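Local coordinates for hydrophilic protein, virA protein (Chromobacterium violaceum, PDB 3BO6) that probably acts as a phosphothreonine lyase effector of the SpvC family, removing phosphate from phosphothreonine by elimination rather than by hydrolysis, at residues L12-F16 against P213-L217. Sequence-based numbering, arbitrary orientation.
Sequences LKTNF and PFYRL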
# COMPACT_ATOMS: atom_id res chain seq x y z
N LEU A 12 2.38 -19.23 -0.05
CA LEU A 12 2.89 -18.63 1.19
C LEU A 12 2.78 -19.59 2.37
O LEU A 12 3.66 -19.62 3.22
CB LEU A 12 2.16 -17.33 1.53
CG LEU A 12 2.40 -16.12 0.63
CD1 LEU A 12 1.58 -14.94 1.18
CD2 LEU A 12 3.90 -15.77 0.54
N LYS A 13 1.69 -20.35 2.44
CA LYS A 13 1.52 -21.34 3.52
C LYS A 13 2.56 -22.44 3.42
O LYS A 13 3.23 -22.78 4.40
CB LYS A 13 0.11 -21.93 3.50
CG LYS A 13 -0.98 -21.00 4.01
CD LYS A 13 -2.35 -21.64 3.80
CE LYS A 13 -3.48 -20.65 3.91
NZ LYS A 13 -4.78 -21.34 3.60
N THR A 14 2.70 -23.00 2.22
CA THR A 14 3.63 -24.09 2.01
C THR A 14 5.05 -23.68 2.37
O THR A 14 5.82 -24.46 2.92
CB THR A 14 3.60 -24.55 0.54
OG1 THR A 14 2.29 -25.03 0.22
CG2 THR A 14 4.63 -25.65 0.29
N ASN A 15 5.39 -22.43 2.07
CA ASN A 15 6.77 -21.98 2.19
C ASN A 15 7.00 -20.98 3.31
O ASN A 15 8.05 -20.34 3.37
CB ASN A 15 7.26 -21.43 0.85
CG ASN A 15 7.32 -22.51 -0.22
OD1 ASN A 15 8.15 -23.41 -0.14
ND2 ASN A 15 6.44 -22.43 -1.21
N PHE A 16 6.02 -20.87 4.21
CA PHE A 16 6.03 -19.87 5.28
C PHE A 16 7.34 -19.85 6.07
O PHE A 16 8.00 -18.80 6.18
CB PHE A 16 4.84 -20.11 6.20
CG PHE A 16 4.63 -19.02 7.23
CD1 PHE A 16 4.21 -17.76 6.84
CD2 PHE A 16 4.78 -19.29 8.58
CE1 PHE A 16 3.98 -16.78 7.77
CE2 PHE A 16 4.56 -18.30 9.53
CZ PHE A 16 4.16 -17.03 9.11
N PRO A 213 -1.14 -15.12 5.89
CA PRO A 213 0.31 -15.33 5.79
C PRO A 213 1.04 -14.06 5.31
O PRO A 213 2.07 -13.72 5.88
CB PRO A 213 0.41 -16.49 4.79
CG PRO A 213 -0.83 -17.32 5.09
CD PRO A 213 -1.91 -16.27 5.35
N PHE A 214 0.50 -13.36 4.32
CA PHE A 214 1.17 -12.15 3.86
C PHE A 214 1.32 -11.13 4.98
O PHE A 214 2.40 -10.52 5.14
CB PHE A 214 0.44 -11.53 2.65
CG PHE A 214 1.05 -10.21 2.19
CD1 PHE A 214 2.08 -10.20 1.27
CD2 PHE A 214 0.62 -9.00 2.71
CE1 PHE A 214 2.66 -9.00 0.85
CE2 PHE A 214 1.19 -7.81 2.30
CZ PHE A 214 2.21 -7.82 1.38
N TYR A 215 0.27 -10.93 5.75
CA TYR A 215 0.31 -9.99 6.86
C TYR A 215 1.35 -10.41 7.89
O TYR A 215 2.13 -9.59 8.38
CB TYR A 215 -1.05 -9.88 7.54
CG TYR A 215 -1.03 -8.97 8.75
CD1 TYR A 215 -0.95 -7.60 8.60
CD2 TYR A 215 -1.08 -9.48 10.05
CE1 TYR A 215 -0.93 -6.75 9.69
CE2 TYR A 215 -1.04 -8.63 11.15
CZ TYR A 215 -0.99 -7.26 10.96
OH TYR A 215 -0.96 -6.40 12.03
N ARG A 216 1.39 -11.69 8.22
CA ARG A 216 2.35 -12.19 9.20
C ARG A 216 3.79 -11.95 8.71
O ARG A 216 4.67 -11.59 9.50
CB ARG A 216 2.10 -13.66 9.49
CG ARG A 216 0.72 -13.91 10.11
CD ARG A 216 0.51 -15.38 10.47
NE ARG A 216 1.42 -15.79 11.54
CZ ARG A 216 1.54 -17.05 11.96
NH1 ARG A 216 0.83 -18.00 11.37
NH2 ARG A 216 2.40 -17.34 12.93
N LEU A 217 4.01 -12.12 7.41
CA LEU A 217 5.33 -11.85 6.83
C LEU A 217 5.70 -10.37 6.90
O LEU A 217 6.87 -10.02 6.98
CB LEU A 217 5.36 -12.37 5.40
CG LEU A 217 5.30 -13.91 5.30
CD1 LEU A 217 4.96 -14.38 3.88
CD2 LEU A 217 6.61 -14.55 5.76
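L12, near the end of helix 7-14, faces the first turn of the C-terminal helix 213-219. Its CB rests on CB of P213 at 3.8 Å. Beyond CG the branch splits: CD1 runs alongside F214, 3.7 Å from the backbone N and close to CB, while CD2 meets CD1 of L217 at 3.8 Å. A forked leucine suits this place because each methyl serves a different neighbour. Proline suits the first turn, where its missing N-H costs no helical bond, and its CG lies 3.8 Å from CG of K13, whose ammonium group forms a salt bridge with E10.

F16 opens helix 16-24, just after the turn that follows helix 7-14. With CG anti to its backbone N (chi1 -172°), the ring reaches helix 213-219, bringing CE1 within 4.0 Å of L217 CD2. Its CZ stands 3.8 Å above the centre of the R216 guanidinium plane, ring and guanidinium inclined by 46°; NE of R216 forms a salt bridge with E220.

L217 also packs on H20 and M23 of helix 16-24, and with F214 on L152 of helix 149-168. No hydrogen bond links the two segments: apolar contacts dominate, plus the F16 ring on the R216 guanidinium.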